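Local coordinates for putative lipid-transfer protein DIR1 (Arabidopsis thaliana, PDB 2RKN) that binds two lysophospholipid molecules side by side and zinc, and is needed for long-distance signalling in systemic acquired resistance, probably as a lipid carrier, at residues C32-L35 / Q36-D39; C44-K47 / N48-W51; S63-P66 / K67-L71. One frame throughout, in Å; residues are numbered along the deposited sequence.

Interaction 1 of 3, residues C32-L35 / Q36-D39; sequences CTAL and QHAD. With ZN (zinc ion), chain C.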
loop_
_atom_site.group_PDB
_atom_site.type_symbol
_atom_site.label_atom_id
_atom_site.label_comp_id
_atom_site.label_asym_id
_atom_site.label_seq_id
_atom_site.Cartn_x
_atom_site.Cartn_y
_atom_site.Cartn_z
ATOM N N CYS A 32 0.815 8.716 1.920
ATOM C CA CYS A 32 1.983 8.551 2.765
ATOM C C CYS A 32 1.630 8.775 4.226
ATOM O O CYS A 32 2.168 8.087 5.097
ATOM C CB CYS A 32 3.107 9.453 2.289
ATOM S SG CYS A 32 3.809 9.028 0.685
ATOM N N THR A 33 0.748 9.720 4.505
ATOM C CA THR A 33 0.396 9.984 5.888
ATOM C C THR A 33 -0.352 8.796 6.527
ATOM O O THR A 33 -0.150 8.439 7.671
ATOM C CB THR A 33 -0.455 11.247 5.969
ATOM O OG1 THR A 33 0.359 12.364 5.531
ATOM C CG2 THR A 33 -0.957 11.435 7.392
ATOM N N ALA A 34 -1.247 8.176 5.742
ATOM C CA ALA A 34 -2.003 7.035 6.232
ATOM C C ALA A 34 -1.042 5.892 6.541
ATOM O O ALA A 34 -1.200 5.194 7.522
ATOM C CB ALA A 34 -2.995 6.590 5.141
ATOM N N LEU A 35 -0.028 5.705 5.676
ATOM C CA LEU A 35 0.896 4.592 5.890
ATOM C C LEU A 35 1.691 4.730 7.212
ATOM O O LEU A 35 2.198 3.715 7.739
ATOM C CB LEU A 35 1.950 4.532 4.730
ATOM C CG LEU A 35 1.356 3.884 3.502
ATOM C CD1 LEU A 35 2.566 3.788 2.508
ATOM C CD2 LEU A 35 0.759 2.512 3.691
ATOM N N GLN A 36 1.763 5.963 7.771
ATOM C CA GLN A 36 2.395 6.170 9.081
ATOM C C GLN A 36 1.664 5.421 10.224
ATOM O O GLN A 36 2.248 5.254 11.301
ATOM C CB GLN A 36 2.529 7.675 9.407
ATOM C CG GLN A 36 3.347 8.394 8.351
ATOM C CD GLN A 36 3.480 9.906 8.567
ATOM O OE1 GLN A 36 3.215 10.408 9.645
ATOM N NE2 GLN A 36 3.975 10.626 7.532
ATOM N N HIS A 37 0.380 5.023 10.013
ATOM C CA HIS A 37 -0.316 4.224 11.021
ATOM C C HIS A 37 -0.742 2.854 10.483
ATOM O O HIS A 37 -1.653 2.184 11.060
ATOM C CB HIS A 37 -1.472 4.982 11.707
ATOM C CG HIS A 37 -2.509 5.516 10.765
ATOM N ND1 HIS A 37 -2.561 6.842 10.374
ATOM C CD2 HIS A 37 -3.560 4.906 10.167
ATOM C CE1 HIS A 37 -3.594 7.016 9.567
ATOM N NE2 HIS A 37 -4.210 5.858 9.421
ATOM N N ALA A 38 -0.083 2.404 9.411
ATOM C CA ALA A 38 -0.353 1.077 8.869
ATOM C C ALA A 38 0.546 0.012 9.480
ATOM O O ALA A 38 1.649 0.310 9.967
ATOM C CB ALA A 38 -0.231 1.072 7.327
ATOM N N ASP A 39 0.079 -1.233 9.445
ATOM C CA ASP A 39 0.821 -2.325 10.026
ATOM C C ASP A 39 1.450 -3.092 8.856
ATOM O O ASP A 39 0.717 -3.862 8.161
ATOM C CB ASP A 39 -0.162 -3.129 10.828
ATOM C CG ASP A 39 0.434 -4.301 11.564
ATOM O OD1 ASP A 39 1.588 -4.767 11.210
ATOM O OD2 ASP A 39 -0.415 -4.765 12.379
HETATM ZN ZN ZN C . -5.214 7.693 8.573
HETATM O O HOH W 1 -0.836 9.231 9.996
HETATM O O HOH W 2 3.563 2.414 9.903
HETATM O O HOH W 3 -4.244 9.309 7.679
#
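The carbonyl oxygen of A34 lies over the centre of the H37 imidazole, 3.4 Å above the ring plane, and also accepts the H37 backbone N-H, with A34 O to H37 N at 3.0 Å and an N-H...O angle of 162°. H37 can fold back in this way because its CG stands between the backbone N and the carbonyl carbon (chi1 56°). Of the two ring nitrogens, NE2 binds the zinc ion, to which a water and E11 add further ligands, though H37 has two conformers and the zinc geometry of this one is doubtful; ND1 donates to a second water, which in turn donates to T33 O. The backbone evidence identifies helix 29-35 running out into a type I beta turn, L35 to A38, closed by A38 N to L35 O at 3.1 Å. One step earlier, Q36 N reaches T33 O at 3.1 Å, and the extended Q36 side chain runs back along the last helical turn, its CG 3.5 Å from C32 O. The side chains of the turn's first and last residues meet, L35 CD2 4.0 Å from A38 CB. Further out, C32 is tied to C69 by a disulfide, and D39 caps the next helix through C42 N.

Interaction 2 of 3, residues C44-K47 / N48-W51; sequences CGYK and NSPW. With LP3 ((7R)-4,7-dihydroxy-N,N,N-trimethyl-10-oxo-3,5,9-trioxa-4-phosphaheptacosan-1-aminium 4-oxide), chain F.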
loop_
_atom_site.group_PDB
_atom_site.type_symbol
_atom_site.label_atom_id
_atom_site.label_comp_id
_atom_site.label_asym_id
_atom_site.label_seq_id
_atom_site.Cartn_x
_atom_site.Cartn_y
_atom_site.Cartn_z
ATOM N N CYS A 44 1.936 -7.298 4.484
ATOM C CA CYS A 44 2.687 -8.388 3.858
ATOM C C CYS A 44 1.934 -9.711 3.792
ATOM O O CYS A 44 2.188 -10.509 2.905
ATOM C CB CYS A 44 4.030 -8.612 4.571
ATOM S SG CYS A 44 5.179 -7.302 4.130
ATOM N N GLY A 45 1.043 -9.940 4.742
ATOM C CA GLY A 45 0.183 -11.121 4.744
ATOM C C GLY A 45 -0.739 -11.207 3.580
ATOM O O GLY A 45 -1.277 -12.287 3.299
ATOM N N TYR A 46 -0.892 -10.111 2.824
ATOM C CA TYR A 46 -1.771 -10.122 1.676
ATOM C C TYR A 46 -0.975 -10.326 0.399
ATOM O O TYR A 46 -1.543 -10.258 -0.682
ATOM C CB TYR A 46 -2.544 -8.778 1.548
ATOM C CG TYR A 46 -3.630 -8.669 2.594
ATOM C CD1 TYR A 46 -3.352 -8.261 3.884
ATOM C CD2 TYR A 46 -4.949 -9.101 2.289
ATOM C CE1 TYR A 46 -4.375 -8.258 4.897
ATOM C CE2 TYR A 46 -5.952 -9.077 3.247
ATOM C CZ TYR A 46 -5.688 -8.664 4.536
ATOM O OH TYR A 46 -6.648 -8.633 5.543
ATOM N N LYS A 47 0.351 -10.542 0.487
ATOM C CA LYS A 47 1.185 -10.647 -0.709
ATOM C C LYS A 47 0.648 -11.595 -1.776
ATOM O O LYS A 47 0.843 -11.366 -2.967
ATOM C CB LYS A 47 2.599 -11.101 -0.336
ATOM C CG LYS A 47 3.437 -11.481 -1.561
ATOM C CD LYS A 47 4.776 -12.030 -1.177
ATOM C CE LYS A 47 5.645 -12.159 -2.408
ATOM N NZ LYS A 47 5.863 -10.814 -3.006
ATOM N N ASN A 48 -0.015 -12.655 -1.356
ATOM C CA ASN A 48 -0.503 -13.661 -2.331
ATOM C C ASN A 48 -2.010 -13.629 -2.490
ATOM O O ASN A 48 -2.597 -14.555 -3.101
ATOM C CB ASN A 48 -0.042 -15.072 -1.923
ATOM C CG ASN A 48 1.441 -15.212 -1.980
ATOM O OD1 ASN A 48 2.049 -14.973 -3.025
ATOM N ND2 ASN A 48 2.052 -15.574 -0.854
ATOM N N SER A 49 -2.656 -12.569 -1.983
ATOM C CA SER A 49 -4.104 -12.467 -2.064
ATOM C C SER A 49 -4.579 -12.277 -3.490
ATOM O O SER A 49 -3.980 -11.515 -4.260
ATOM C CB SER A 49 -4.638 -11.294 -1.223
ATOM O OG SER A 49 -6.011 -11.000 -1.461
ATOM N N PRO A 50 -5.641 -13.008 -3.877
ATOM C CA PRO A 50 -6.264 -12.723 -5.148
ATOM C C PRO A 50 -6.653 -11.276 -5.384
ATOM O O PRO A 50 -6.801 -10.871 -6.583
ATOM C CB PRO A 50 -7.565 -13.576 -5.059
ATOM C CG PRO A 50 -7.175 -14.695 -4.283
ATOM C CD PRO A 50 -6.315 -14.115 -3.174
ATOM N N TRP A 51 -6.808 -10.518 -4.291
ATOM C CA TRP A 51 -7.144 -9.113 -4.432
ATOM C C TRP A 51 -6.080 -8.337 -5.210
ATOM O O TRP A 51 -6.444 -7.399 -5.872
ATOM C CB TRP A 51 -7.386 -8.483 -3.076
ATOM C CG TRP A 51 -8.735 -8.663 -2.537
ATOM C CD1 TRP A 51 -9.888 -8.935 -3.219
ATOM C CD2 TRP A 51 -9.099 -8.486 -1.173
ATOM N NE1 TRP A 51 -10.963 -8.920 -2.342
ATOM C CE2 TRP A 51 -10.497 -8.679 -1.085
ATOM C CE3 TRP A 51 -8.359 -8.253 0.018
ATOM C CZ2 TRP A 51 -11.169 -8.587 0.110
ATOM C CZ3 TRP A 51 -9.038 -8.136 1.188
ATOM C CH2 TRP A 51 -10.440 -8.331 1.230
HETATM C C1 LP3 F . -16.160 -4.245 -1.311
HETATM C C2 LP3 F . -14.741 -4.335 -1.743
HETATM C C3 LP3 F . -13.826 -4.182 -0.577
HETATM C C4 LP3 F . -17.450 -2.115 1.678
HETATM C C11 LP3 F . -11.721 -4.625 -0.064
HETATM C C12 LP3 F . -10.444 -5.003 -0.765
HETATM C C13 LP3 F . -9.206 -4.649 0.054
HETATM C C14 LP3 F . -7.987 -4.759 -0.863
HETATM C C15 LP3 F . -6.791 -5.199 -0.048
HETATM C C16 LP3 F . -5.470 -5.144 -0.783
HETATM C C17 LP3 F . -4.326 -4.982 0.217
HETATM C C18 LP3 F . -2.986 -5.310 -0.428
HETATM C C19 LP3 F . -1.746 -4.721 0.239
HETATM C C20 LP3 F . -0.711 -5.823 0.023
HETATM C C21 LP3 F . 0.705 -5.384 -0.235
HETATM C C22 LP3 F . 1.563 -6.558 -0.706
HETATM C C23 LP3 F . 3.096 -6.361 -0.641
HETATM C C24 LP3 F . 3.831 -7.515 -1.344
HETATM C C25 LP3 F . 5.358 -7.354 -1.438
HETATM C C26 LP3 F . 6.054 -8.283 -2.457
HETATM C C27 LP3 F . 7.413 -7.789 -3.013
HETATM C C28 LP3 F . 7.899 -8.441 -4.310
HETATM O O2 LP3 F . -14.524 -5.429 -2.468
HETATM O O3 LP3 F . -12.866 -5.078 -0.524
HETATM O O11 LP3 F . -11.661 -3.932 0.931
HETATM O O1P LP3 F . -19.105 -2.407 -1.363
HETATM O O2P LP3 F . -17.236 -0.906 -0.833
HETATM O O3P LP3 F . -16.754 -3.129 -1.786
HETATM O O4P LP3 F . -17.605 -3.014 0.596
HETATM P P LP3 F . -17.677 -2.377 -0.806
HETATM O O HOH W 4 -0.955 -13.692 1.068
#
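Y46 and W51 lie side by side and point the same way, with Y46 CE2 and W51 CZ3 3.8 Å apart; each ring meets the other obliquely. One face of the W51 indole carries the lysophospholipid: acyl carbon C12 sits over the centre of the ring system, 3.6 Å above its plane, and W51 CE3 comes within 3.4 Å of C15. At the edge of the phenol, near its plane, is the S49 methylene, with Y46 CD2 to S49 CB at 4.2 Å. The lipid chain runs on past the base of the tyrosine, where Y46 CB is 3.8 Å from C20, and then along K47, whose CB lies 3.9 Å from C24.

The Y46-S49 type I turn, closed by S49 N to Y46 O at 2.9 Å and 166°, and the S49 cap that follows it bring the two aromatics together. The turn overlaps an earlier type I turn, C44 to K47, sharing Y46 and K47, and a water that accepts from N48 N and donates to G45 O joins the two. S49 is the N-cap of helix 50-55: with its OG anti to the backbone N (chi1 169°), the hydroxyl reaches forward to accept from W51 N, S49 OG to W51 N being 3.0 Å. L4 touches both aromatic side chains, and the C44-C77 disulfide ties the start of the first turn to the C-terminus.

Across this surface the protein thus offers the lipid methylenes an indole face and aliphatic carbons, while the polar contacts are gathered in the backbone and the helix cap. Dispersion and CH-pi contacts of this kind involve no polar group of the acyl chain, which is consistent with a carrier of acyl lipids.

Interaction 3 of 3, residues S63-P66 / K67-L71; sequences SALP and KQCGL. With LP3 ((7R)-4,7-dihydroxy-N,N,N-trimethyl-10-oxo-3,5,9-trioxa-4-phosphaheptacosan-1-aminium 4-oxide), chain F.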
loop_
_atom_site.group_PDB
_atom_site.type_symbol
_atom_site.label_atom_id
_atom_site.label_comp_id
_atom_site.label_asym_id
_atom_site.label_seq_id
_atom_site.Cartn_x
_atom_site.Cartn_y
_atom_site.Cartn_z
ATOM N N SER A 63 5.605 -3.146 -2.077
ATOM C CA SER A 63 6.742 -3.367 -1.177
ATOM C C SER A 63 7.569 -2.084 -1.050
ATOM O O SER A 63 8.093 -1.760 0.003
ATOM C CB SER A 63 7.606 -4.515 -1.714
ATOM O OG SER A 63 8.835 -4.640 -1.020
ATOM N N ALA A 64 7.669 -1.348 -2.140
ATOM C CA ALA A 64 8.518 -0.155 -2.239
ATOM C C ALA A 64 7.910 1.138 -1.698
ATOM O O ALA A 64 8.584 2.157 -1.612
ATOM C CB ALA A 64 8.888 0.082 -3.720
ATOM N N LEU A 65 6.624 1.101 -1.369
ATOM C CA LEU A 65 5.911 2.347 -1.114
ATOM C C LEU A 65 6.353 3.051 0.175
ATOM O O LEU A 65 6.657 4.248 0.161
ATOM C CB LEU A 65 4.408 2.116 -1.177
ATOM C CG LEU A 65 3.557 3.373 -1.038
ATOM C CD1 LEU A 65 3.960 4.437 -1.982
ATOM C CD2 LEU A 65 2.106 3.039 -1.229
ATOM N N PRO A 66 6.457 2.301 1.288
ATOM C CA PRO A 66 7.021 3.021 2.455
ATOM C C PRO A 66 8.292 3.796 2.208
ATOM O O PRO A 66 8.360 4.988 2.627
ATOM C CB PRO A 66 7.156 1.893 3.540
ATOM C CG PRO A 66 6.069 0.917 3.164
ATOM C CD PRO A 66 6.168 0.890 1.606
ATOM N N LYS A 67 9.333 3.218 1.546
ATOM C CA LYS A 67 10.562 3.944 1.195
ATOM C C LYS A 67 10.219 5.142 0.343
ATOM O O LYS A 67 10.691 6.219 0.621
ATOM C CB LYS A 67 11.645 3.050 0.484
ATOM C CG LYS A 67 13.006 3.725 0.084
ATOM C CD LYS A 67 13.766 2.880 -0.992
ATOM C CE LYS A 67 15.099 3.465 -1.415
ATOM N NZ LYS A 67 16.190 2.797 -0.594
ATOM N N GLN A 68 9.299 4.978 -0.622
ATOM C CA GLN A 68 8.917 6.142 -1.480
ATOM C C GLN A 68 8.347 7.271 -0.661
ATOM O O GLN A 68 8.557 8.432 -0.963
ATOM C CB GLN A 68 7.875 5.777 -2.542
ATOM C CG GLN A 68 8.440 5.242 -3.799
ATOM C CD GLN A 68 7.482 5.547 -4.965
ATOM O OE1 GLN A 68 6.569 4.783 -5.261
ATOM N NE2 GLN A 68 7.665 6.733 -5.568
ATOM N N CYS A 69 7.683 6.921 0.420
ATOM C CA CYS A 69 7.055 7.879 1.302
ATOM C C CYS A 69 8.010 8.438 2.346
ATOM O O CYS A 69 7.607 9.277 3.149
ATOM C CB CYS A 69 5.826 7.236 1.952
ATOM S SG CYS A 69 4.336 7.080 0.899
ATOM N N GLY A 70 9.258 7.984 2.329
ATOM C CA GLY A 70 10.240 8.537 3.258
ATOM C C GLY A 70 10.083 7.981 4.661
ATOM O O GLY A 70 10.614 8.546 5.633
ATOM N N LEU A 71 9.371 6.865 4.786
ATOM C CA LEU A 71 9.252 6.224 6.057
ATOM C C LEU A 71 10.603 5.571 6.323
ATOM O O LEU A 71 11.367 5.327 5.369
ATOM C CB LEU A 71 8.059 5.251 6.078
ATOM C CG LEU A 71 6.764 6.070 5.886
ATOM C CD1 LEU A 71 5.474 5.225 5.726
ATOM C CD2 LEU A 71 6.591 7.037 7.042
HETATM C C1 LP3 F . -16.160 -4.245 -1.311
HETATM C C2 LP3 F . -14.741 -4.335 -1.743
HETATM C C3 LP3 F . -13.826 -4.182 -0.577
HETATM C C4 LP3 F . -17.450 -2.115 1.678
HETATM C C11 LP3 F . -11.721 -4.625 -0.064
HETATM C C12 LP3 F . -10.444 -5.003 -0.765
HETATM C C13 LP3 F . -9.206 -4.649 0.054
HETATM C C14 LP3 F . -7.987 -4.759 -0.863
HETATM C C15 LP3 F . -6.791 -5.199 -0.048
HETATM C C16 LP3 F . -5.470 -5.144 -0.783
HETATM C C17 LP3 F . -4.326 -4.982 0.217
HETATM C C18 LP3 F . -2.986 -5.310 -0.428
HETATM C C19 LP3 F . -1.746 -4.721 0.239
HETATM C C20 LP3 F . -0.711 -5.823 0.023
HETATM C C21 LP3 F . 0.705 -5.384 -0.235
HETATM C C22 LP3 F . 1.563 -6.558 -0.706
HETATM C C23 LP3 F . 3.096 -6.361 -0.641
HETATM C C24 LP3 F . 3.831 -7.515 -1.344
HETATM C C25 LP3 F . 5.358 -7.354 -1.438
HETATM C C26 LP3 F . 6.054 -8.283 -2.457
HETATM C C27 LP3 F . 7.413 -7.789 -3.013
HETATM C C28 LP3 F . 7.899 -8.441 -4.310
HETATM O O2 LP3 F . -14.524 -5.429 -2.468
HETATM O O3 LP3 F . -12.866 -5.078 -0.524
HETATM O O11 LP3 F . -11.661 -3.932 0.931
HETATM O O1P LP3 F . -19.105 -2.407 -1.363
HETATM O O2P LP3 F . -17.236 -0.906 -0.833
HETATM O O3P LP3 F . -16.754 -3.129 -1.786
HETATM O O4P LP3 F . -17.605 -3.014 0.596
HETATM P P LP3 F . -17.677 -2.377 -0.806
HETATM O O HOH W 5 9.526 0.200 1.461
#
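L65 and Q68 pass at a slant on helix 59-68, L65 CD1 near Q68 CB, while the end of L65 turns down the helix to C69, four residues on. With CG anti to the backbone N (chi1 -175°), L65 places CD1 3.9 Å from C69 SG, although L65 has a second deposited conformer. C69 points back toward the helix, and its sulfur is bonded to C32. On another side of the helix end, P66 CB lies 4.3 Å from L71 CB, an apolar contact continued by F40, which touches both residues. One turn back, S63 CB is 3.5 Å from lipid C27, and a water bridges S63 O and K67 N beside the kink at P66, whose nitrogen has no hydrogen to give. Q68 N reaches A64 O at 3.1 Å and C69 N reaches L65 O at 2.9 Å, the latter almost end on (171°), so i to i+4 bonding resumes after the break at P66 and K67. Beyond it G70 takes a positive phi of 78°; G70 N bonds to K67 O at 2.8 Å, and L71 N to P66 O at 3.0 Å. These bonds back into the last turn, round a glycine, mark a Schellman motif ending a proline-kinked helix of this lipid-transfer fold.

In the fold
The three contacts follow one another along the chain without overlap, in an all-helical domain held by four disulfides. Interactions 1 and 3 are neighbours, their centres 10 Å apart: the C32-C69 disulfide, with packing of L35 on L65 and L71, joins helix 29-35 to the end of helix 59-68. Interaction 2 lies across the centre of the chain, 18 Å from each of the others between centres, where helix 40-44 gives way to helix 50-55. Interactions 2 and 3 do not touch each other but meet the same lysophospholipid, so the lipid spans the space between them. Interaction 1 carries H37 of the zinc site, while its L35 also touches a bound lysophospholipid.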